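Side-chain contacts in sefir domain protein (PDB 5Y8E), which probably mediates protein-protein association in bacterial signalling through SEFIR-SEFIR interactions, as a prokaryotic member of the SEFIR domain family: residues A[24-27]-A[28-32]; A[46-49]-A[50-54]; A[113-116]-A[117-120]. All blocks are in the same frame, centred on the assembly; numbering follows the deposited sequence. Where two conformers were deposited one is given.

Contact 1 of 3, residues A[24-27]-A[28-32]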
ATOM      1  N   ASN A  24       7.485 -10.999  -3.069  1.00 12.80           N
ATOM      2  CA  ASN A  24       8.040 -12.332  -2.945  1.00 11.35           C
ATOM      3  C   ASN A  24       8.503 -12.548  -1.526  1.00 13.36           C
ATOM      4  O   ASN A  24       8.301 -13.554  -0.973  1.00 12.45           O
ATOM      5  CB  ASN A  24       9.151 -12.581  -3.936  1.00 15.17           C
ATOM      6  CG  ASN A  24       8.632 -13.089  -5.263  1.00 17.97           C
ATOM      7  OD1 ASN A  24       8.022 -14.084  -5.335  1.00 23.65           O
ATOM      8  ND2 ASN A  24       8.846 -12.365  -6.266  1.00 20.98           N
ATOM      9  N   LYS A  25       9.136 -11.555  -0.984  1.00 11.22           N
ATOM     10  CA  LYS A  25       9.707 -11.659   0.349  1.00 13.95           C
ATOM     11  C   LYS A  25       8.619 -11.896   1.401  1.00 13.90           C
ATOM     12  O   LYS A  25       8.731 -12.706   2.257  1.00 12.60           O
ATOM     13  CB  LYS A  25      10.513 -10.418   0.665  1.00 11.28           C
ATOM     14  CG  LYS A  25      11.255 -10.487   1.986  1.00 12.65           C
ATOM     15  CD  LYS A  25      12.193  -9.336   2.187  1.00 13.30           C
ATOM     16  CE  LYS A  25      12.966  -9.388   3.470  1.00 16.94           C
ATOM     17  NZ  LYS A  25      13.740  -8.172   3.753  1.00 20.23           N
ATOM     18  N   LEU A  26       7.550 -11.118   1.263  1.00 10.49           N
ATOM     19  CA  LEU A  26       6.423 -11.240   2.163  1.00  9.36           C
ATOM     20  C   LEU A  26       5.825 -12.647   2.161  1.00 11.55           C
ATOM     21  O   LEU A  26       5.478 -13.134   3.181  1.00 13.18           O
ATOM     22  CB  LEU A  26       5.322 -10.226   1.837  1.00  9.70           C
ATOM     23  CG  LEU A  26       5.584  -8.776   2.184  1.00 10.74           C
ATOM     24  CD1 LEU A  26       4.602  -7.826   1.504  1.00  8.55           C
ATOM     25  CD2 LEU A  26       5.647  -8.563   3.630  1.00 12.74           C
ATOM     26  N   MET A  27       5.723 -13.235   0.998  1.00 11.41           N
ATOM     27  CA  MET A  27       5.154 -14.569   0.912  1.00 12.15           C
ATOM     28  C   MET A  27       6.161 -15.616   1.442  1.00 15.15           C
ATOM     29  O   MET A  27       5.806 -16.546   2.082  1.00 16.77           O
ATOM     30  CB  MET A  27       4.693 -14.901  -0.504  1.00 20.00           C
ATOM     31  CG  MET A  27       3.465 -14.107  -0.927  1.00 20.00           C
ATOM     32  SD  MET A  27       2.499 -14.893  -2.278  1.00 20.00           S
ATOM     33  CE  MET A  27       2.056 -16.352  -1.475  1.00 20.00           C
ATOM     34  N   LYS A  28       7.423 -15.399   1.156  1.00 14.42           N
ATOM     35  CA  LYS A  28       8.453 -16.364   1.537  1.00 16.37           C
ATOM     36  C   LYS A  28       8.747 -16.349   3.026  1.00 19.62           C
ATOM     37  O   LYS A  28       8.921 -17.376   3.622  1.00 19.30           O
ATOM     38  CB  LYS A  28       9.749 -16.166   0.723  1.00 16.26           C
ATOM     39  CG  LYS A  28      10.903 -16.976   1.215  1.00 26.56           C
ATOM     40  CD  LYS A  28      11.919 -17.343   0.149  1.00 35.15           C
ATOM     41  CE  LYS A  28      13.231 -17.913   0.765  1.00 41.29           C
ATOM     42  NZ  LYS A  28      14.397 -17.729  -0.129  1.00 43.01           N
ATOM     43  N   GLU A  29       8.849 -15.154   3.582  1.00 18.14           N
ATOM     44  CA  GLU A  29       9.388 -14.974   4.926  1.00 20.95           C
ATOM     45  C   GLU A  29       8.362 -14.647   6.009  1.00 21.57           C
ATOM     46  O   GLU A  29       8.618 -14.821   7.167  1.00 22.27           O
ATOM     47  CB  GLU A  29      10.487 -13.906   4.948  1.00 22.81           C
ATOM     48  CG  GLU A  29      11.620 -14.192   4.042  1.00 27.58           C
ATOM     49  CD  GLU A  29      12.791 -13.274   4.203  1.00 37.65           C
ATOM     50  OE1 GLU A  29      12.837 -12.507   5.143  1.00 37.62           O
ATOM     51  OE2 GLU A  29      13.666 -13.333   3.344  1.00 43.20           O
ATOM     52  N   SER A  30       7.233 -14.127   5.591  1.00 15.94           N
ATOM     53  CA  SER A  30       6.251 -13.583   6.528  1.00 13.86           C
ATOM     54  C   SER A  30       4.914 -14.331   6.549  1.00 15.93           C
ATOM     55  O   SER A  30       4.010 -13.967   7.297  1.00 14.71           O
ATOM     56  CB  SER A  30       6.038 -12.087   6.277  1.00 12.50           C
ATOM     57  OG  SER A  30       7.260 -11.381   6.413  1.00 16.67           O
ATOM     58  N   GLY A  31       4.790 -15.377   5.736  1.00 17.77           N
ATOM     59  CA  GLY A  31       3.619 -16.240   5.798  1.00 22.22           C
ATOM     60  C   GLY A  31       2.301 -15.566   5.453  1.00 21.12           C
ATOM     61  O   GLY A  31       1.254 -15.917   5.999  1.00 25.13           O
ATOM     62  N   VAL A  32       2.340 -14.591   4.555  1.00 15.96           N
ATOM     63  CA  VAL A  32       1.103 -13.962   4.104  1.00 17.14           C
ATOM     64  C   VAL A  32       0.838 -14.268   2.639  1.00 19.12           C
ATOM     65  O   VAL A  32       1.735 -14.703   1.911  1.00 20.23           O
ATOM     66  CB  VAL A  32       1.108 -12.432   4.310  1.00 20.85           C
ATOM     67  CG1 VAL A  32       1.317 -12.077   5.780  1.00 20.01           C
ATOM     68  CG2 VAL A  32       2.159 -11.769   3.432  1.00 16.81           C
TER
HETATM   69  O   HOH W   1       6.483 -17.234   5.061  1.00 33.31           O
HETATM   70  O   HOH W   2       3.377 -16.772   2.535  1.00 42.07           O
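K25 and E29, one helical turn apart, send extended side chains across each other at a slant near the C-terminal end of helix 13-29. Their contact runs through the lysine's aliphatic part: CE of K25 lies 3.5 Å from OE1 of E29, while K25 NZ stays 4.6 Å from that oxygen, too far for a salt bridge, though the opposite charges may still attract weakly. K25 has CG anti to its amide nitrogen (chi1 -175°) and makes a cation-pi contact with Y135.

Here the helix of the beta-alpha-beta unit 3-7, 13-29, 33-35 gives way to its second strand. The chain past G31 brings CG2 of V32 to CB of L26 at 3.9 Å; both branched side chains suit the apolar ground against I142. M27 CG lies 3.4 Å from O of V32. The bond from S30 N to L26 O is bent (138° at the hydrogen), and G31 then takes positive phi, which glycine tolerates easily. A water donates to both M27 O and V32 O, linking the helix to the chain leaving it.

S30 OG bonds to Y135 and E139. The chemistry implies a helix end whose apolar side chains pack inward and whose buried hydroxyl is satisfied by helix 131-143.

Contact 2 of 3, residues A[46-49]-A[50-54]; sequences DRFE and FMENS
D46 meets F50 through the backbone: D46 O accepts the amide of F50 at 2.9 Å, the first of five successive i to i+4 bonds that open helix 47-57. D46 stands at the N-cap, but its carboxylate makes no capping bond, so its part in this contact is played by the carbonyl.

R47 follows with the same kind of bond, its O taking the amide of M51, while its long side chain leads off to a cation-pi contact with W10.

F48 carries the main side-chain contact. With CG swung opposite the amide nitrogen (chi1 -178°), its ring stands where M51 and E52 can both reach it. The methyl CE of M51 comes obliquely to the ring, 3.5 Å from CD1 of F48; a bend at chi3 (45°) turns this flexible, unbranched chain back to it. From the next residue, OE1 of E52 approaches CE2 of F48 at 3.4 Å, with the carboxylate plane turned 75° from that of the ring. Phenylalanine suits this place because its broad ring can meet a thioether chain and the end of a glutamate together. Its carbonyl accepts an almost straight bond from E52 N.

E49 closes the segment, its O accepting from N53 N at 3.0 Å. One turn on from F50, S54 OG sits over the centre of the F50 ring, 3.4 Å above its plane, and donates to F50 O at 2.8 Å. That carbonyl also takes S54 N, the two donors arriving from opposite faces of its plane.

Around the helix, F48, M51 and E52 touch I91 of helix 89-93, whereas F50 and S54 touch I35, so the start of helix 47-57 lies between helix 89-93 and strand 33-35 of the sheet.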
ATOM      1  N   ASP A  46      -7.995  -2.407 -16.841  1.00 14.03           N
ATOM      2  CA  ASP A  46      -8.696  -3.072 -15.740  1.00 15.53           C
ATOM      3  C   ASP A  46      -8.054  -2.748 -14.397  1.00 17.58           C
ATOM      4  O   ASP A  46      -8.423  -3.322 -13.372  1.00 16.77           O
ATOM      5  CB  ASP A  46      -8.685  -4.597 -15.924  1.00 16.11           C
ATOM      6  CG  ASP A  46      -9.537  -5.057 -17.083  1.00 18.28           C
ATOM      7  OD1 ASP A  46     -10.569  -4.413 -17.364  1.00 17.02           O
ATOM      8  OD2 ASP A  46      -9.179  -6.075 -17.715  1.00 17.35           O
ATOM      9  N   ARG A  47      -7.094  -1.830 -14.400  1.00 13.08           N
ATOM     10  CA  ARG A  47      -6.326  -1.541 -13.187  1.00 14.22           C
ATOM     11  C   ARG A  47      -7.162  -0.946 -12.065  1.00 15.53           C
ATOM     12  O   ARG A  47      -6.960  -1.286 -10.892  1.00 12.92           O
ATOM     13  CB  ARG A  47      -5.144  -0.637 -13.506  1.00 15.17           C
ATOM     14  CG  ARG A  47      -3.972  -1.404 -14.064  1.00 13.48           C
ATOM     15  CD  ARG A  47      -2.930  -0.480 -14.613  1.00 16.14           C
ATOM     16  NE  ARG A  47      -1.703  -1.217 -14.882  1.00 17.55           N
ATOM     17  CZ  ARG A  47      -0.737  -0.791 -15.688  1.00 22.60           C
ATOM     18  NH1 ARG A  47      -0.851   0.372 -16.317  1.00 19.57           N
ATOM     19  NH2 ARG A  47       0.341  -1.536 -15.867  1.00 18.96           N
ATOM     20  N   PHE A  48      -8.071  -0.058 -12.417  1.00 14.05           N
ATOM     21  CA  PHE A  48      -8.937   0.546 -11.400  1.00 14.90           C
ATOM     22  C   PHE A  48      -9.820  -0.520 -10.778  1.00 15.06           C
ATOM     23  O   PHE A  48      -9.895  -0.638  -9.607  1.00 14.38           O
ATOM     24  CB  PHE A  48      -9.786   1.668 -11.990  1.00 16.40           C
ATOM     25  CG  PHE A  48     -10.656   2.360 -10.990  1.00 17.69           C
ATOM     26  CD1 PHE A  48     -10.210   3.429 -10.294  1.00 18.79           C
ATOM     27  CD2 PHE A  48     -11.910   1.945 -10.769  1.00 26.78           C
ATOM     28  CE1 PHE A  48     -10.966   4.054  -9.391  1.00 20.23           C
ATOM     29  CE2 PHE A  48     -12.721   2.617  -9.864  1.00 28.40           C
ATOM     30  CZ  PHE A  48     -12.218   3.661  -9.180  1.00 27.94           C
ATOM     31  N   GLU A  49     -10.455  -1.307 -11.617  1.00 18.24           N
ATOM     32  CA  GLU A  49     -11.323  -2.360 -11.125  1.00 18.43           C
ATOM     33  C   GLU A  49     -10.523  -3.341 -10.247  1.00 13.46           C
ATOM     34  O   GLU A  49     -10.978  -3.767  -9.247  1.00 14.62           O
ATOM     35  CB  GLU A  49     -12.018  -3.099 -12.252  1.00 20.41           C
ATOM     36  CG  GLU A  49     -12.903  -4.163 -11.808  1.00 27.25           C
ATOM     37  CD  GLU A  49     -13.666  -4.859 -12.964  1.00 35.92           C
ATOM     38  OE1 GLU A  49     -13.670  -4.315 -14.047  1.00 34.13           O
ATOM     39  OE2 GLU A  49     -14.215  -5.941 -12.759  1.00 38.63           O
ATOM     40  N   PHE A  50      -9.311  -3.651 -10.667  1.00 13.37           N
ATOM     41  CA  PHE A  50      -8.485  -4.579  -9.869  1.00 12.21           C
ATOM     42  C   PHE A  50      -8.152  -3.970  -8.507  1.00 13.19           C
ATOM     43  O   PHE A  50      -8.222  -4.600  -7.501  1.00 12.43           O
ATOM     44  CB  PHE A  50      -7.238  -4.947 -10.615  1.00 16.03           C
ATOM     45  CG  PHE A  50      -6.377  -5.912  -9.900  1.00 14.00           C
ATOM     46  CD1 PHE A  50      -6.704  -7.230  -9.827  1.00 17.06           C
ATOM     47  CD2 PHE A  50      -5.194  -5.494  -9.319  1.00 15.21           C
ATOM     48  CE1 PHE A  50      -5.867  -8.103  -9.161  1.00 15.87           C
ATOM     49  CE2 PHE A  50      -4.376  -6.373  -8.682  1.00 13.52           C
ATOM     50  CZ  PHE A  50      -4.702  -7.638  -8.573  1.00 12.97           C
ATOM     51  N   MET A  51      -7.836  -2.688  -8.535  1.00 12.11           N
ATOM     52  CA  MET A  51      -7.538  -1.968  -7.322  1.00 12.66           C
ATOM     53  C   MET A  51      -8.742  -1.975  -6.360  1.00 13.11           C
ATOM     54  O   MET A  51      -8.649  -2.355  -5.241  1.00 13.04           O
ATOM     55  CB  MET A  51      -7.110  -0.535  -7.632  1.00 20.00           C
ATOM     56  CG  MET A  51      -6.873   0.384  -6.421  1.00 20.00           C
ATOM     57  SD  MET A  51      -6.483   2.144  -6.769  1.00 20.00           S
ATOM     58  CE  MET A  51      -7.696   2.573  -8.059  1.00 20.00           C
ATOM     59  N   GLU A  52      -9.871  -1.515  -6.858  1.00 13.77           N
ATOM     60  CA  GLU A  52     -11.077  -1.479  -6.031  1.00 14.59           C
ATOM     61  C   GLU A  52     -11.427  -2.848  -5.425  1.00 13.90           C
ATOM     62  O   GLU A  52     -11.673  -2.972  -4.270  1.00 14.23           O
ATOM     63  CB  GLU A  52     -12.266  -0.890  -6.803  1.00 17.88           C
ATOM     64  CG  GLU A  52     -13.268  -0.280  -5.950  1.00 29.23           C
ATOM     65  CD  GLU A  52     -14.166   0.731  -6.698  1.00 35.97           C
ATOM     66  OE1 GLU A  52     -14.449   0.494  -7.840  1.00 33.81           O
ATOM     67  OE2 GLU A  52     -14.541   1.750  -6.123  1.00 42.57           O
ATOM     68  N   ASN A  53     -11.440  -3.858  -6.256  1.00 13.81           N
ATOM     69  CA  ASN A  53     -11.744  -5.198  -5.787  1.00 16.94           C
ATOM     70  C   ASN A  53     -10.709  -5.744  -4.783  1.00 13.07           C
ATOM     71  O   ASN A  53     -11.043  -6.378  -3.849  1.00 13.24           O
ATOM     72  CB  ASN A  53     -11.840  -6.188  -6.896  1.00 18.00           C
ATOM     73  CG  ASN A  53     -12.278  -7.526  -6.399  1.00 32.56           C
ATOM     74  OD1 ASN A  53     -13.442  -7.672  -6.047  1.00 40.94           O
ATOM     75  ND2 ASN A  53     -11.382  -8.497  -6.294  1.00 29.61           N
ATOM     76  N   SER A  54      -9.443  -5.531  -5.081  1.00 11.56           N
ATOM     77  CA  SER A  54      -8.397  -6.076  -4.226  1.00 11.64           C
ATOM     78  C   SER A  54      -8.385  -5.428  -2.844  1.00 13.29           C
ATOM     79  O   SER A  54      -8.102  -6.085  -1.846  1.00 11.64           O
ATOM     80  CB  SER A  54      -7.036  -5.966  -4.906  1.00 11.03           C
ATOM     81  OG  SER A  54      -7.043  -6.719  -6.105  1.00 13.58           O
TER

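Contact 3 of 3, residues A[113-116]-A[117-120]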
ATOM      1  N   PHE A 113       6.258  11.060   1.953  1.00 19.80           N
ATOM      2  CA  PHE A 113       5.399  10.996   0.788  1.00 19.38           C
ATOM      3  C   PHE A 113       4.132  10.283   1.217  1.00 31.35           C
ATOM      4  O   PHE A 113       4.131   9.079   1.467  1.00 35.60           O
ATOM      5  CB  PHE A 113       6.089  10.259  -0.356  1.00 15.26           C
ATOM      6  CG  PHE A 113       7.276  10.992  -0.911  1.00 15.82           C
ATOM      7  CD1 PHE A 113       7.163  12.313  -1.321  1.00 23.78           C
ATOM      8  CD2 PHE A 113       8.509  10.364  -1.009  1.00 15.48           C
ATOM      9  CE1 PHE A 113       8.254  12.990  -1.829  1.00 23.92           C
ATOM     10  CE2 PHE A 113       9.603  11.036  -1.515  1.00 17.57           C
ATOM     11  CZ  PHE A 113       9.476  12.351  -1.922  1.00 20.90           C
ATOM     12  N   LEU A 114       3.080  11.073   1.368  1.00 16.26           N
ATOM     13  CA  LEU A 114       1.766  10.581   1.741  0.53 21.33           C
ATOM     14  C   LEU A 114       0.778  11.429   0.959  1.00 21.62           C
ATOM     15  O   LEU A 114       0.925  12.653   0.907  1.00 23.32           O
ATOM     16  CB  LEU A 114       1.548  10.768   3.243  0.53 22.84           C
ATOM     17  CG  LEU A 114       0.675   9.780   4.014  0.53 21.62           C
ATOM     18  CD1 LEU A 114       1.148   8.369   3.753  0.53 21.17           C
ATOM     19  CD2 LEU A 114       0.735  10.077   5.494  0.53 21.28           C
ATOM     20  N   PRO A 115      -0.221  10.791   0.329  1.00 24.51           N
ATOM     21  CA  PRO A 115      -1.202  11.605  -0.399  1.00 21.87           C
ATOM     22  C   PRO A 115      -1.920  12.562   0.547  1.00 25.26           C
ATOM     23  O   PRO A 115      -2.086  12.214   1.720  1.00 22.06           O
ATOM     24  CB  PRO A 115      -2.172  10.560  -0.951  1.00 20.73           C
ATOM     25  CG  PRO A 115      -1.329   9.335  -1.114  1.00 19.03           C
ATOM     26  CD  PRO A 115      -0.414   9.349   0.088  1.00 21.98           C
ATOM     27  N   ASP A 116      -2.314  13.736   0.045  1.00 28.24           N
ATOM     28  CA  ASP A 116      -2.907  14.810   0.853  1.00 31.61           C
ATOM     29  C   ASP A 116      -4.129  14.363   1.647  1.00 33.39           C
ATOM     30  O   ASP A 116      -4.384  14.849   2.755  1.00 34.90           O
ATOM     31  CB  ASP A 116      -3.353  15.974  -0.043  1.00 39.77           C
ATOM     32  CG  ASP A 116      -2.196  16.735  -0.655  1.00 47.39           C
ATOM     33  OD1 ASP A 116      -1.113  16.798  -0.032  1.00 51.22           O
ATOM     34  OD2 ASP A 116      -2.384  17.284  -1.764  1.00 50.76           O
ATOM     35  N   PHE A 117      -4.891  13.447   1.060  1.00 25.83           N
ATOM     36  CA  PHE A 117      -6.205  13.091   1.585  1.00 29.56           C
ATOM     37  C   PHE A 117      -6.196  11.930   2.570  1.00 28.90           C
ATOM     38  O   PHE A 117      -7.236  11.584   3.132  1.00 28.42           O
ATOM     39  CB  PHE A 117      -7.184  12.817   0.440  1.00 30.59           C
ATOM     40  CG  PHE A 117      -6.719  11.776  -0.520  1.00 28.22           C
ATOM     41  CD1 PHE A 117      -6.973  10.437  -0.281  1.00 25.46           C
ATOM     42  CD2 PHE A 117      -6.047  12.138  -1.679  1.00 27.23           C
ATOM     43  CE1 PHE A 117      -6.546   9.470  -1.167  1.00 24.05           C
ATOM     44  CE2 PHE A 117      -5.622  11.180  -2.574  1.00 26.28           C
ATOM     45  CZ  PHE A 117      -5.869   9.841  -2.319  1.00 21.74           C
ATOM     46  N   PHE A 118      -5.027  11.331   2.774  1.00 25.10           N
ATOM     47  CA  PHE A 118      -4.880  10.323   3.812  1.00 30.73           C
ATOM     48  C   PHE A 118      -5.069  11.024   5.153  1.00 41.76           C
ATOM     49  O   PHE A 118      -4.322  11.946   5.488  1.00 44.70           O
ATOM     50  CB  PHE A 118      -3.517   9.632   3.720  1.00 26.49           C
ATOM     51  CG  PHE A 118      -3.458   8.545   2.674  1.00 27.24           C
ATOM     52  CD1 PHE A 118      -2.610   7.459   2.836  1.00 26.96           C
ATOM     53  CD2 PHE A 118      -4.246   8.610   1.531  1.00 25.60           C
ATOM     54  CE1 PHE A 118      -2.553   6.449   1.885  1.00 26.37           C
ATOM     55  CE2 PHE A 118      -4.193   7.605   0.569  1.00 23.82           C
ATOM     56  CZ  PHE A 118      -3.345   6.523   0.748  1.00 27.35           C
ATOM     57  N   LYS A 119      -6.082  10.606   5.905  1.00 43.98           N
ATOM     58  CA  LYS A 119      -6.486  11.342   7.103  1.00 44.84           C
ATOM     59  C   LYS A 119      -5.503  11.226   8.258  1.00 43.90           C
ATOM     60  O   LYS A 119      -5.150  12.232   8.871  1.00 45.45           O
ATOM     61  CB  LYS A 119      -7.904  10.962   7.528  1.00 48.26           C
ATOM     62  CG  LYS A 119      -8.950  11.436   6.539  1.00 53.17           C
ATOM     63  CD  LYS A 119     -10.301  10.830   6.836  1.00 59.35           C
ATOM     64  CE  LYS A 119     -11.178  10.827   5.597  1.00 61.79           C
ATOM     65  NZ  LYS A 119     -12.090   9.647   5.592  1.00 62.14           N
ATOM     66  N   SER A 120      -5.055  10.014   8.561  1.00 40.11           N
ATOM     67  CA  SER A 120      -3.943   9.879   9.491  1.00 43.33           C
ATOM     68  C   SER A 120      -2.649  10.171   8.740  1.00 38.98           C
ATOM     69  O   SER A 120      -2.510   9.824   7.564  1.00 34.03           O
ATOM     70  CB  SER A 120      -3.910   8.499  10.153  1.00 45.59           C
ATOM     71  OG  SER A 120      -3.825   7.462   9.197  1.00 50.67           O
TER
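The F118 ring carries the pyrrolidine of P115 on one face, with CD of P115 almost over its centre, 3.9 Å from the centroid and only 4° off the normal: a CH-pi contact. At its edge, in plane, lies CD1 of F117. The F117 ring in turn receives CB of P115 over one face, offset toward the rim, 4.2 Å from its centroid. Proline suits this spot because its rigid ring offers several CH groups at once, so that two aromatic rings can share it.

L114 is modelled in two conformers, and its touch on F118 is not secure. F117 has CG between the backbone N and the carbonyl carbon (chi1 55°), which directs its ring back toward P115. The backbone of the same residues makes a type I beta turn from P115 to F118, closed by a bond of 3.2 Å from F118 N to P115 O; the amide lies well above the carbonyl plane. R121 also donates to P115 O.

The turn belongs to the loop joining strands 111-112 and 124-125. Helix 67-75 meets P115 through A73 and N74, Y92 of helix 89-93 stacks on F118, and P102 of strand 100-108 touches F118.

How the contacts relate
Along the chain the contacts come in series, contact 1 at the end of helix 13-29, contact 2 at the start of helix 47-57 and contact 3 in the loop between strands 111-112 and 124-125. None touches another. The centres of contact 1 and contact 2 lie about 23 Å apart, and those of contact 2 and contact 3 about 20 Å. Contact 1 and contact 3, with centres about 27 Å apart, fall on opposite sides of the chain's centre. Strand 33-35 follows contact 1 and meets contact 2, while helix 89-93 borders both contact 2 and contact 3. The three local contacts therefore sit at separate places around the sheet of one SEFIR domain.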